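Long-range contacts in single-stranded-DNA-specific exonuclease RecJ (Thermus thermophilus, PDB 2ZXR), which degrades single-stranded DNA in the 5' to 3' direction with the help of divalent metal ions and has no detectable activity on single-stranded RNA: residues P539-L544 against R599-A604; P543-E548 against E639-G644; E557-P562 against A585-G590; H631-F636 against F646-L651. One frame throughout, in Å; residues are numbered along the deposited sequence.

Contact 1: P539-L544 against R599-A604; sequences PFAYPL and RRVEVA
Tyr-542 carries the guanidinium of Arg-600 over one face of its ring, a cation-pi stack in which CZ of Arg-600 lies 3.8 Å from the centroid of the Tyr-542 ring and the planes are tilted by 19°. The arginine chain starts away from its neighbour; a bend at chi2 (-63°) brings the tip back over the phenol, with NE of Arg-600 3.4 Å from CE1 of Tyr-542. Behind the stack the backbones pair in parallel, with Tyr-542 held at both its N and its O: N donates to O of Val-601 and O accepts from N of Val-603, both at 2.8 Å. On the face of Ala-541, its CB meets CG2 of Val-603 at 4.1 Å. Glu-602, on the tyrosine face, bonds through OE2 to a water shared with O of Pro-543, while its OE1 pairs with Arg-552. Strand 541-543 edges a five-stranded parallel sheet, strand 587-588 flanks 601-603 on its other side, helix 546-554 packs on Leu-544 and Ala-604, and helix 643-655 on Phe-540, Tyr-542 and Pro-543.

Contact 2: P543-E548 against E639-G644; sequences PLPLLE and ERRHPG
Arg-641 and Pro-543 meet where the short connection of a helical hairpin touches the exit of an edge strand. Helix 624-639 runs out at Glu-639, whose CA lies against one face of the Arg-641 guanidinium. Arg-641 itself, with positive phi (53°), closes a Schellman motif at the end of that helix. Its side chain is bent at both chi2 and chi3, which folds the guanidinium back between Glu-639 and the opposing Pro-545: CG of Pro-545 sits over the centre of the other face, 3.9 Å from CZ of Arg-641. CB of Pro-543 comes up near the plane of the same group, 4.1 Å from NE of Arg-641. The guanidinium also makes a cation-pi interaction with Tyr-638. His-642 follows as N-cap of helix 643-655; its ND1 accepts from N of Leu-645 and its NE2 bonds to O of Leu-533, so both ring nitrogens are engaged away from the strand. Pro-643 then opens the helix. Across the contact, Pro-545 likewise holds the N-cap position, before helix 546-554, so two helix starts lie close to a helix end. The joint is made by van der Waals contact, ending with CD of Pro-543 4.3 Å from CG of Pro-643.

Contact 3: E557-P562 against A585-G590; sequences EGVYVP and AGLWLG
Tyr-560 turns the edge of its ring toward the face of Trp-588, a T-shaped pair within a parallel sheet whose strands 558-560 and 587-588 are neighbours. The centroid of the Tyr-560 ring is 5.1 Å from that of the five-membered ring of Trp-588, with the planes at 71°. CD1 of Tyr-560 does the touching, toward the rim of the indole and 3.8 Å from CG of Trp-588. The tyrosine reaches there because its CG stands opposite the backbone N (chi1 162°), while its CB rests against the methyl of Ala-585. The indole N-H is held by O of Pro-582, with a weak bond to O of Ala-585 as well.

On the other face of the sheet Val-559 and Leu-587 lie side by side, and just past the strands Val-561 crosses Leu-589; helix 546-554 touches Val-559 and Leu-589, and helix 566-573 touches Val-561. Two main-chain bonds hold the register, N of Tyr-560 to O of Leu-587 and N of Leu-589 to O of Tyr-560. Nearer the start of the strands a water donates to O of Gly-558 at 2.6 Å and accepts from N of Gly-586 at 2.9 Å.

Contact 4: H631-F636 against F646-L651; sequences HRRLLF and FSEALL
Leu-634 pushes its CD2 methyl into a niche formed by Phe-646, Ala-649 and Leu-650. With CG set beside the backbone N (chi1 -85°) and the chain extended beyond it, the branch reaches across the helix pair, so that CD2 of Leu-634 lies 3.7 Å from CB of Ala-649 and 3.8 Å from CE1 of Phe-646. The phenylalanine, with CG opposite its backbone N (chi1 -177°), presents an edge to the main chain: O of Leu-634 lies in the ring plane, 3.7 Å from CD1 of Phe-646. Ala-649 also faces CB of Arg-633. Arg-633 is bent at chi2 and chi3 and swings its guanidinium toward Glu-648, but the salt bridge from NH2 of Arg-633 to OE1 of Glu-648 is long at 3.8 Å; a water that donates to OE1 of Glu-648 takes a weak bond from NE of Arg-633. Their stronger partners are Asp-432 for the arginine and the backbone N of Leu-12 for the glutamate. With segment axes 8.6 Å apart and at 151°, the arrangement is that of an antiparallel helical hairpin.

From the N terminus, strand 541-543 opens contacts 1 and 2, which share Pro-543 and Leu-544. The chain next passes through helix 546-554 into strand 558-560, and contact 3 closes the first loop when strand 587-588 returns beside it. Contact 3 thus nests inside the loop closed by contact 1, at strand 601-603, and the longer one closed by contact 2. Contact 4 follows contacts 1 and 3 in series but crosses contact 2, since the turn 639-644 lies between its two helices. Contacts 1 and 3 assemble one parallel sheet; contact 4 pairs the terminal helices, and contact 2 ties this hairpin to the sheet edge; OG of Ser-647 in contact 4 also bonds N of Phe-540 and N of Ala-541 in contact 1.

Contact 1: P539-L544 against R599-A604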
loop_
_atom_site.group_PDB
_atom_site.type_symbol
_atom_site.label_atom_id
_atom_site.label_comp_id
_atom_site.label_asym_id
_atom_site.label_seq_id
_atom_site.Cartn_x
_atom_site.Cartn_y
_atom_site.Cartn_z
ATOM N N PRO A 539 -13.991 6.658 -24.405
ATOM C CA PRO A 539 -13.542 7.743 -25.286
ATOM C C PRO A 539 -14.556 8.316 -26.265
ATOM O O PRO A 539 -15.437 7.611 -26.723
ATOM C CB PRO A 539 -12.325 7.134 -25.987
ATOM C CG PRO A 539 -12.679 5.690 -26.093
ATOM C CD PRO A 539 -13.425 5.353 -24.814
ATOM N N PHE A 540 -14.439 9.618 -26.543
ATOM C CA PHE A 540 -15.301 10.299 -27.507
ATOM C C PHE A 540 -14.429 11.304 -28.279
ATOM O O PHE A 540 -14.751 11.689 -29.404
ATOM C CB PHE A 540 -16.498 10.999 -26.815
ATOM C CG PHE A 540 -16.125 12.225 -26.016
ATOM C CD1 PHE A 540 -15.969 13.461 -26.640
ATOM C CD2 PHE A 540 -15.873 12.128 -24.636
ATOM C CE1 PHE A 540 -15.559 14.592 -25.898
ATOM C CE2 PHE A 540 -15.470 13.235 -23.889
ATOM C CZ PHE A 540 -15.310 14.477 -24.515
ATOM N N ALA A 541 -13.304 11.701 -27.690
ATOM C CA ALA A 541 -12.388 12.634 -28.338
ATOM C C ALA A 541 -11.043 11.920 -28.582
ATOM O O ALA A 541 -10.406 11.402 -27.646
ATOM C CB ALA A 541 -12.211 13.867 -27.472
ATOM N N TYR A 542 -10.629 11.902 -29.848
ATOM C CA TYR A 542 -9.422 11.225 -30.288
ATOM C C TYR A 542 -8.337 12.147 -30.780
ATOM O O TYR A 542 -8.461 12.732 -31.859
ATOM C CB TYR A 542 -9.772 10.234 -31.392
ATOM C CG TYR A 542 -10.702 9.148 -30.902
ATOM C CD1 TYR A 542 -12.032 9.428 -30.589
ATOM C CD2 TYR A 542 -10.234 7.842 -30.705
ATOM C CE1 TYR A 542 -12.874 8.436 -30.097
ATOM C CE2 TYR A 542 -11.067 6.847 -30.207
ATOM C CZ TYR A 542 -12.375 7.150 -29.910
ATOM O OH TYR A 542 -13.180 6.157 -29.413
ATOM N N PRO A 543 -7.251 12.281 -30.000
ATOM C CA PRO A 543 -6.125 13.150 -30.361
ATOM C C PRO A 543 -5.551 12.799 -31.717
ATOM O O PRO A 543 -5.329 11.620 -32.021
ATOM C CB PRO A 543 -5.095 12.897 -29.245
ATOM C CG PRO A 543 -5.953 12.592 -28.065
ATOM C CD PRO A 543 -7.060 11.707 -28.655
ATOM N N LEU A 544 -5.292 13.840 -32.500
ATOM C CA LEU A 544 -4.698 13.715 -33.823
ATOM C C LEU A 544 -3.657 14.834 -33.894
ATOM O O LEU A 544 -3.931 15.958 -33.480
ATOM C CB LEU A 544 -5.756 13.935 -34.900
ATOM C CG LEU A 544 -5.355 13.843 -36.370
ATOM C CD1 LEU A 544 -5.076 12.397 -36.750
ATOM C CD2 LEU A 544 -6.499 14.378 -37.233
ATOM N N ARG A 599 -20.716 12.663 -29.690
ATOM C CA ARG A 599 -19.978 13.146 -30.845
ATOM C C ARG A 599 -19.084 12.148 -31.553
ATOM O O ARG A 599 -19.370 11.728 -32.677
ATOM C CB ARG A 599 -19.100 14.331 -30.408
ATOM C CG ARG A 599 -19.835 15.637 -30.227
ATOM C CD ARG A 599 -19.927 16.378 -31.554
ATOM N NE ARG A 599 -20.443 15.529 -32.622
ATOM C CZ ARG A 599 -20.228 15.749 -33.917
ATOM N NH1 ARG A 599 -19.507 16.797 -34.293
ATOM N NH2 ARG A 599 -20.731 14.921 -34.835
ATOM N N ARG A 600 -17.999 11.787 -30.885
ATOM C CA ARG A 600 -16.971 10.901 -31.430
ATOM C C ARG A 600 -16.278 11.761 -32.475
ATOM O O ARG A 600 -16.695 11.851 -33.645
ATOM C CB ARG A 600 -17.546 9.648 -32.066
ATOM C CG ARG A 600 -16.548 8.466 -32.076
ATOM C CD ARG A 600 -15.292 8.738 -32.919
ATOM N NE ARG A 600 -14.399 7.571 -33.010
ATOM C CZ ARG A 600 -13.290 7.511 -33.755
ATOM N NH1 ARG A 600 -12.550 6.410 -33.764
ATOM N NH2 ARG A 600 -12.911 8.544 -34.493
ATOM N N VAL A 601 -15.220 12.420 -32.027
ATOM C CA VAL A 601 -14.484 13.330 -32.884
ATOM C C VAL A 601 -12.982 13.170 -32.774
ATOM O O VAL A 601 -12.472 12.512 -31.856
ATOM C CB VAL A 601 -14.855 14.787 -32.534
ATOM C CG1 VAL A 601 -16.329 15.019 -32.806
ATOM C CG2 VAL A 601 -14.547 15.067 -31.046
ATOM N N GLU A 602 -12.275 13.776 -33.725
ATOM C CA GLU A 602 -10.817 13.737 -33.730
ATOM C C GLU A 602 -10.409 15.147 -33.377
ATOM O O GLU A 602 -10.933 16.120 -33.936
ATOM C CB GLU A 602 -10.297 13.326 -35.098
ATOM C CG GLU A 602 -10.646 11.892 -35.383
ATOM C CD GLU A 602 -10.062 11.423 -36.678
ATOM O OE1 GLU A 602 -10.834 11.310 -37.650
ATOM O OE2 GLU A 602 -8.837 11.183 -36.730
ATOM N N VAL A 603 -9.496 15.254 -32.421
ATOM C CA VAL A 603 -9.102 16.554 -31.950
ATOM C C VAL A 603 -7.630 16.827 -32.055
ATOM O O VAL A 603 -6.796 16.007 -31.681
ATOM C CB VAL A 603 -9.549 16.736 -30.485
ATOM C CG1 VAL A 603 -9.203 18.131 -29.988
ATOM C CG2 VAL A 603 -11.040 16.444 -30.373
ATOM N N ALA A 604 -7.320 17.994 -32.591
ATOM C CA ALA A 604 -5.948 18.430 -32.729
ATOM C C ALA A 604 -5.893 19.765 -31.985
ATOM O O ALA A 604 -6.917 20.425 -31.794
ATOM C CB ALA A 604 -5.598 18.623 -34.207
HETATM O O HOH W 1 -7.440 10.585 -34.116
#

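Contact 2: P543-E548 against E639-G644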
loop_
_atom_site.group_PDB
_atom_site.type_symbol
_atom_site.label_atom_id
_atom_site.label_comp_id
_atom_site.label_asym_id
_atom_site.label_seq_id
_atom_site.Cartn_x
_atom_site.Cartn_y
_atom_site.Cartn_z
ATOM N N PRO A 543 -7.251 12.281 -30.000
ATOM C CA PRO A 543 -6.125 13.150 -30.361
ATOM C C PRO A 543 -5.551 12.799 -31.717
ATOM O O PRO A 543 -5.329 11.620 -32.021
ATOM C CB PRO A 543 -5.095 12.897 -29.245
ATOM C CG PRO A 543 -5.953 12.592 -28.065
ATOM C CD PRO A 543 -7.060 11.707 -28.655
ATOM N N LEU A 544 -5.292 13.840 -32.500
ATOM C CA LEU A 544 -4.698 13.715 -33.823
ATOM C C LEU A 544 -3.657 14.834 -33.894
ATOM O O LEU A 544 -3.931 15.958 -33.480
ATOM C CB LEU A 544 -5.756 13.935 -34.900
ATOM C CG LEU A 544 -5.355 13.843 -36.370
ATOM C CD1 LEU A 544 -5.076 12.397 -36.750
ATOM C CD2 LEU A 544 -6.499 14.378 -37.233
ATOM N N PRO A 545 -2.447 14.529 -34.393
ATOM C CA PRO A 545 -1.365 15.509 -34.524
ATOM C C PRO A 545 -1.828 16.700 -35.378
ATOM O O PRO A 545 -2.561 16.514 -36.350
ATOM C CB PRO A 545 -0.256 14.712 -35.204
ATOM C CG PRO A 545 -0.497 13.309 -34.691
ATOM C CD PRO A 545 -2.000 13.187 -34.803
ATOM N N LEU A 546 -1.397 17.907 -35.019
ATOM C CA LEU A 546 -1.801 19.103 -35.761
ATOM C C LEU A 546 -1.511 19.024 -37.264
ATOM O O LEU A 546 -2.334 19.447 -38.088
ATOM C CB LEU A 546 -1.131 20.355 -35.203
ATOM C CG LEU A 546 -1.563 21.623 -35.963
ATOM C CD1 LEU A 546 -3.057 21.834 -35.773
ATOM C CD2 LEU A 546 -0.804 22.856 -35.455
ATOM N N LEU A 547 -0.340 18.503 -37.625
ATOM C CA LEU A 547 0.011 18.386 -39.040
ATOM C C LEU A 547 -1.044 17.564 -39.767
ATOM O O LEU A 547 -1.541 17.971 -40.815
ATOM C CB LEU A 547 1.378 17.717 -39.209
ATOM C CG LEU A 547 2.548 18.455 -38.570
ATOM C CD1 LEU A 547 3.805 17.599 -38.680
ATOM C CD2 LEU A 547 2.741 19.800 -39.249
ATOM N N GLU A 548 -1.383 16.405 -39.223
ATOM C CA GLU A 548 -2.392 15.579 -39.871
ATOM C C GLU A 548 -3.729 16.291 -39.956
ATOM O O GLU A 548 -4.399 16.222 -40.976
ATOM C CB GLU A 548 -2.578 14.256 -39.135
ATOM C CG GLU A 548 -1.461 13.272 -39.353
ATOM C CD GLU A 548 -1.717 11.957 -38.646
ATOM O OE1 GLU A 548 -2.840 11.415 -38.784
ATOM O OE2 GLU A 548 -0.792 11.462 -37.961
ATOM N N GLU A 639 -0.494 14.449 -26.404
ATOM C CA GLU A 639 0.796 13.977 -26.915
ATOM C C GLU A 639 0.888 12.442 -26.977
ATOM O O GLU A 639 1.475 11.875 -27.897
ATOM C CB GLU A 639 1.954 14.533 -26.057
ATOM C CG GLU A 639 1.979 16.080 -25.977
ATOM C CD GLU A 639 3.122 16.665 -25.111
ATOM O OE1 GLU A 639 3.130 17.912 -24.915
ATOM O OE2 GLU A 639 4.004 15.892 -24.638
ATOM N N ARG A 640 0.287 11.762 -26.010
ATOM C CA ARG A 640 0.328 10.301 -25.993
ATOM C C ARG A 640 -0.795 9.675 -26.830
ATOM O O ARG A 640 -0.914 8.454 -26.891
ATOM C CB ARG A 640 0.209 9.797 -24.543
ATOM C CG ARG A 640 0.713 8.390 -24.297
ATOM C CD ARG A 640 2.077 8.393 -23.599
ATOM N NE ARG A 640 3.083 9.212 -24.286
ATOM C CZ ARG A 640 3.161 10.547 -24.224
ATOM N NH1 ARG A 640 2.292 11.245 -23.497
ATOM N NH2 ARG A 640 4.109 11.193 -24.905
ATOM N N ARG A 641 -1.629 10.499 -27.457
ATOM C CA ARG A 641 -2.746 9.976 -28.249
ATOM C C ARG A 641 -3.567 9.007 -27.407
ATOM O O ARG A 641 -3.899 7.919 -27.847
ATOM C CB ARG A 641 -2.238 9.236 -29.498
ATOM C CG ARG A 641 -2.115 10.088 -30.751
ATOM C CD ARG A 641 -0.904 10.968 -30.705
ATOM N NE ARG A 641 -1.253 12.386 -30.696
ATOM C CZ ARG A 641 -0.356 13.366 -30.781
ATOM N NH1 ARG A 641 0.938 13.070 -30.882
ATOM N NH2 ARG A 641 -0.750 14.633 -30.760
ATOM N N HIS A 642 -3.882 9.386 -26.177
ATOM C CA HIS A 642 -4.658 8.500 -25.327
ATOM C C HIS A 642 -6.105 8.980 -25.272
ATOM O O HIS A 642 -6.447 9.867 -24.490
ATOM C CB HIS A 642 -4.033 8.438 -23.923
ATOM C CG HIS A 642 -4.546 7.306 -23.098
ATOM N ND1 HIS A 642 -5.840 7.257 -22.636
ATOM C CD2 HIS A 642 -3.962 6.144 -22.713
ATOM C CE1 HIS A 642 -6.039 6.114 -22.003
ATOM N NE2 HIS A 642 -4.916 5.419 -22.037
ATOM N N PRO A 643 -6.984 8.374 -26.095
ATOM C CA PRO A 643 -8.397 8.745 -26.156
ATOM C C PRO A 643 -9.169 8.780 -24.848
ATOM O O PRO A 643 -9.917 9.720 -24.606
ATOM C CB PRO A 643 -8.979 7.742 -27.168
ATOM C CG PRO A 643 -7.807 7.475 -28.079
ATOM C CD PRO A 643 -6.688 7.313 -27.077
ATOM N N GLY A 644 -8.995 7.764 -24.009
ATOM C CA GLY A 644 -9.709 7.733 -22.741
ATOM C C GLY A 644 -9.347 8.853 -21.776
ATOM O O GLY A 644 -10.239 9.519 -21.248
#

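Contact 3: E557-P562 against A585-G590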
loop_
_atom_site.group_PDB
_atom_site.type_symbol
_atom_site.label_atom_id
_atom_site.label_comp_id
_atom_site.label_asym_id
_atom_site.label_seq_id
_atom_site.Cartn_x
_atom_site.Cartn_y
_atom_site.Cartn_z
ATOM N N GLU A 557 -12.214 18.632 -45.271
ATOM C CA GLU A 557 -12.948 17.929 -44.226
ATOM C C GLU A 557 -13.720 18.939 -43.363
ATOM O O GLU A 557 -13.207 20.006 -43.031
ATOM C CB GLU A 557 -11.978 17.116 -43.350
ATOM C CG GLU A 557 -12.667 16.178 -42.347
ATOM C CD GLU A 557 -11.725 15.116 -41.756
ATOM O OE1 GLU A 557 -10.773 14.681 -42.451
ATOM O OE2 GLU A 557 -11.954 14.696 -40.600
ATOM N N GLY A 558 -14.970 18.625 -43.045
ATOM C CA GLY A 558 -15.734 19.517 -42.198
ATOM C C GLY A 558 -14.940 19.687 -40.907
ATOM O O GLY A 558 -14.559 18.690 -40.286
ATOM N N VAL A 559 -14.678 20.937 -40.523
ATOM C CA VAL A 559 -13.889 21.230 -39.335
ATOM C C VAL A 559 -14.341 22.384 -38.451
ATOM O O VAL A 559 -14.935 23.367 -38.914
ATOM C CB VAL A 559 -12.425 21.514 -39.699
ATOM C CG1 VAL A 559 -11.854 20.330 -40.425
ATOM C CG2 VAL A 559 -12.326 22.758 -40.564
ATOM N N TYR A 560 -14.005 22.253 -37.171
ATOM C CA TYR A 560 -14.319 23.255 -36.179
ATOM C C TYR A 560 -13.056 23.910 -35.641
ATOM O O TYR A 560 -12.102 23.228 -35.269
ATOM C CB TYR A 560 -15.120 22.625 -35.032
ATOM C CG TYR A 560 -15.146 23.445 -33.753
ATOM C CD1 TYR A 560 -14.430 23.024 -32.628
ATOM C CD2 TYR A 560 -15.890 24.633 -33.662
ATOM C CE1 TYR A 560 -14.452 23.752 -31.433
ATOM C CE2 TYR A 560 -15.918 25.382 -32.471
ATOM C CZ TYR A 560 -15.194 24.928 -31.359
ATOM O OH TYR A 560 -15.196 25.629 -30.175
ATOM N N VAL A 561 -13.050 25.238 -35.645
ATOM C CA VAL A 561 -11.947 26.032 -35.111
ATOM C C VAL A 561 -12.651 26.961 -34.117
ATOM O O VAL A 561 -13.530 27.748 -34.501
ATOM C CB VAL A 561 -11.259 26.915 -36.189
ATOM C CG1 VAL A 561 -10.139 27.739 -35.554
ATOM C CG2 VAL A 561 -10.695 26.053 -37.301
ATOM N N PRO A 562 -12.291 26.880 -32.829
ATOM C CA PRO A 562 -12.931 27.739 -31.818
ATOM C C PRO A 562 -12.815 29.250 -32.034
ATOM O O PRO A 562 -11.816 29.739 -32.568
ATOM C CB PRO A 562 -12.278 27.286 -30.508
ATOM C CG PRO A 562 -10.957 26.772 -30.937
ATOM C CD PRO A 562 -11.261 26.025 -32.221
ATOM N N ALA A 585 -19.004 19.036 -36.736
ATOM C CA ALA A 585 -17.708 18.722 -37.333
ATOM C C ALA A 585 -17.102 17.468 -36.660
ATOM O O ALA A 585 -17.085 17.353 -35.432
ATOM C CB ALA A 585 -16.765 19.882 -37.149
ATOM N N GLY A 586 -16.611 16.535 -37.464
ATOM C CA GLY A 586 -15.965 15.361 -36.906
ATOM C C GLY A 586 -14.472 15.615 -36.653
ATOM O O GLY A 586 -13.744 14.722 -36.192
ATOM N N LEU A 587 -14.000 16.826 -36.961
ATOM C CA LEU A 587 -12.589 17.178 -36.762
ATOM C C LEU A 587 -12.488 18.520 -36.044
ATOM O O LEU A 587 -13.116 19.491 -36.465
ATOM C CB LEU A 587 -11.870 17.287 -38.108
ATOM C CG LEU A 587 -10.390 17.631 -37.999
ATOM C CD1 LEU A 587 -9.649 16.387 -37.476
ATOM C CD2 LEU A 587 -9.830 18.071 -39.354
ATOM N N TRP A 588 -11.700 18.585 -34.973
ATOM C CA TRP A 588 -11.573 19.840 -34.217
ATOM C C TRP A 588 -10.138 20.301 -34.194
ATOM O O TRP A 588 -9.214 19.485 -34.119
ATOM C CB TRP A 588 -12.056 19.666 -32.758
ATOM C CG TRP A 588 -13.531 19.320 -32.546
ATOM C CD1 TRP A 588 -14.526 19.283 -33.492
ATOM C CD2 TRP A 588 -14.165 19.013 -31.293
ATOM N NE1 TRP A 588 -15.741 18.972 -32.899
ATOM C CE2 TRP A 588 -15.542 18.800 -31.554
ATOM C CE3 TRP A 588 -13.703 18.896 -29.977
ATOM C CZ2 TRP A 588 -16.456 18.474 -30.542
ATOM C CZ3 TRP A 588 -14.621 18.572 -28.967
ATOM C CH2 TRP A 588 -15.974 18.367 -29.261
ATOM N N LEU A 589 -9.939 21.610 -34.250
ATOM C CA LEU A 589 -8.595 22.161 -34.227
ATOM C C LEU A 589 -8.376 22.894 -32.912
ATOM O O LEU A 589 -7.370 23.560 -32.725
ATOM C CB LEU A 589 -8.413 23.129 -35.391
ATOM C CG LEU A 589 -8.559 22.524 -36.783
ATOM C CD1 LEU A 589 -8.326 23.607 -37.839
ATOM C CD2 LEU A 589 -7.549 21.395 -36.958
ATOM N N GLY A 590 -9.344 22.774 -32.011
ATOM C CA GLY A 590 -9.252 23.444 -30.740
ATOM C C GLY A 590 -10.360 22.895 -29.882
ATOM O O GLY A 590 -11.105 22.002 -30.312
HETATM O O HOH W 2 -15.952 16.454 -40.338
#

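Contact 4: H631-F636 against F646-L651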
loop_
_atom_site.group_PDB
_atom_site.type_symbol
_atom_site.label_atom_id
_atom_site.label_comp_id
_atom_site.label_asym_id
_atom_site.label_seq_id
_atom_site.Cartn_x
_atom_site.Cartn_y
_atom_site.Cartn_z
ATOM N N HIS A 631 -4.978 20.999 -17.336
ATOM C CA HIS A 631 -4.191 21.379 -18.518
ATOM C C HIS A 631 -3.051 20.413 -18.790
ATOM O O HIS A 631 -2.882 19.942 -19.917
ATOM C CB HIS A 631 -3.641 22.804 -18.362
ATOM C CG HIS A 631 -4.704 23.859 -18.482
ATOM N ND1 HIS A 631 -4.446 25.205 -18.339
ATOM C CD2 HIS A 631 -6.027 23.759 -18.763
ATOM C CE1 HIS A 631 -5.563 25.890 -18.532
ATOM N NE2 HIS A 631 -6.536 25.036 -18.790
ATOM N N ARG A 632 -2.265 20.109 -17.763
ATOM C CA ARG A 632 -1.149 19.182 -17.914
ATOM C C ARG A 632 -1.679 17.804 -18.353
ATOM O O ARG A 632 -1.049 17.102 -19.161
ATOM C CB ARG A 632 -0.393 19.095 -16.579
ATOM C CG ARG A 632 0.598 17.957 -16.430
ATOM C CD ARG A 632 0.592 17.484 -14.958
ATOM N NE ARG A 632 0.511 18.640 -14.088
ATOM C CZ ARG A 632 0.058 18.642 -12.842
ATOM N NH1 ARG A 632 -0.362 17.529 -12.263
ATOM N NH2 ARG A 632 -0.031 19.792 -12.197
ATOM N N ARG A 633 -2.827 17.402 -17.809
ATOM C CA ARG A 633 -3.440 16.125 -18.209
ATOM C C ARG A 633 -3.807 16.170 -19.691
ATOM O O ARG A 633 -3.488 15.251 -20.439
ATOM C CB ARG A 633 -4.726 15.841 -17.437
ATOM C CG ARG A 633 -4.586 14.860 -16.307
ATOM C CD ARG A 633 -4.056 13.526 -16.772
ATOM N NE ARG A 633 -4.951 12.473 -16.328
ATOM C CZ ARG A 633 -5.186 12.167 -15.059
ATOM N NH1 ARG A 633 -4.592 12.829 -14.080
ATOM N NH2 ARG A 633 -6.021 11.187 -14.786
ATOM N N LEU A 634 -4.480 17.244 -20.101
ATOM C CA LEU A 634 -4.897 17.391 -21.503
ATOM C C LEU A 634 -3.720 17.275 -22.442
ATOM O O LEU A 634 -3.744 16.494 -23.393
ATOM C CB LEU A 634 -5.594 18.742 -21.739
ATOM C CG LEU A 634 -7.088 18.858 -21.453
ATOM C CD1 LEU A 634 -7.551 20.299 -21.692
ATOM C CD2 LEU A 634 -7.857 17.905 -22.363
ATOM N N LEU A 635 -2.684 18.067 -22.173
ATOM C CA LEU A 635 -1.478 18.045 -22.990
ATOM C C LEU A 635 -0.831 16.687 -22.990
ATOM O O LEU A 635 -0.365 16.232 -24.032
ATOM C CB LEU A 635 -0.444 19.060 -22.486
ATOM C CG LEU A 635 -0.559 20.520 -22.917
ATOM C CD1 LEU A 635 -0.497 20.628 -24.453
ATOM C CD2 LEU A 635 -1.849 21.071 -22.406
ATOM N N PHE A 636 -0.767 16.045 -21.818
ATOM C CA PHE A 636 -0.137 14.725 -21.728
ATOM C C PHE A 636 -0.909 13.705 -22.549
ATOM O O PHE A 636 -0.316 12.993 -23.346
ATOM C CB PHE A 636 -0.051 14.229 -20.271
ATOM C CG PHE A 636 0.429 12.801 -20.145
ATOM C CD1 PHE A 636 1.782 12.482 -20.299
ATOM C CD2 PHE A 636 -0.486 11.761 -19.947
ATOM C CE1 PHE A 636 2.217 11.149 -20.267
ATOM C CE2 PHE A 636 -0.067 10.425 -19.910
ATOM C CZ PHE A 636 1.291 10.116 -20.072
ATOM N N PHE A 646 -7.655 11.641 -22.479
ATOM C CA PHE A 646 -7.876 12.939 -23.107
ATOM C C PHE A 646 -9.353 13.276 -22.977
ATOM O O PHE A 646 -9.712 14.400 -22.619
ATOM C CB PHE A 646 -7.507 12.871 -24.575
ATOM C CG PHE A 646 -7.648 14.167 -25.271
ATOM C CD1 PHE A 646 -6.726 15.183 -25.057
ATOM C CD2 PHE A 646 -8.721 14.395 -26.123
ATOM C CE1 PHE A 646 -6.873 16.393 -25.677
ATOM C CE2 PHE A 646 -8.864 15.613 -26.746
ATOM C CZ PHE A 646 -7.943 16.608 -26.524
ATOM N N SER A 647 -10.203 12.284 -23.274
ATOM C CA SER A 647 -11.647 12.471 -23.176
ATOM C C SER A 647 -12.019 12.799 -21.734
ATOM O O SER A 647 -12.824 13.681 -21.480
ATOM C CB SER A 647 -12.402 11.193 -23.593
ATOM O OG SER A 647 -12.305 10.938 -24.987
ATOM N N GLU A 648 -11.428 12.079 -20.789
ATOM C CA GLU A 648 -11.755 12.311 -19.392
ATOM C C GLU A 648 -11.332 13.708 -18.990
ATOM O O GLU A 648 -12.083 14.447 -18.324
ATOM C CB GLU A 648 -11.050 11.280 -18.500
ATOM C CG GLU A 648 -11.261 11.544 -17.031
ATOM C CD GLU A 648 -10.532 10.548 -16.154
ATOM O OE1 GLU A 648 -9.335 10.268 -16.414
ATOM O OE2 GLU A 648 -11.166 10.061 -15.202
ATOM N N ALA A 649 -10.115 14.054 -19.396
ATOM C CA ALA A 649 -9.534 15.345 -19.089
ATOM C C ALA A 649 -10.347 16.480 -19.700
ATOM O O ALA A 649 -10.441 17.578 -19.129
ATOM C CB ALA A 649 -8.105 15.395 -19.605
ATOM N N LEU A 650 -10.913 16.220 -20.875
ATOM C CA LEU A 650 -11.702 17.235 -21.555
ATOM C C LEU A 650 -12.961 17.507 -20.745
ATOM O O LEU A 650 -13.359 18.658 -20.590
ATOM C CB LEU A 650 -12.036 16.787 -22.984
ATOM C CG LEU A 650 -12.866 17.778 -23.817
ATOM C CD1 LEU A 650 -12.280 19.184 -23.729
ATOM C CD2 LEU A 650 -12.902 17.310 -25.255
ATOM N N LEU A 651 -13.587 16.458 -20.215
ATOM C CA LEU A 651 -14.778 16.662 -19.387
ATOM C C LEU A 651 -14.436 17.540 -18.170
ATOM O O LEU A 651 -15.187 18.452 -17.815
ATOM C CB LEU A 651 -15.334 15.331 -18.898
ATOM C CG LEU A 651 -15.792 14.354 -19.987
ATOM C CD1 LEU A 651 -16.483 13.165 -19.297
ATOM C CD2 LEU A 651 -16.769 15.041 -20.951
HETATM O O HOH W 3 -7.592 12.234 -17.571
#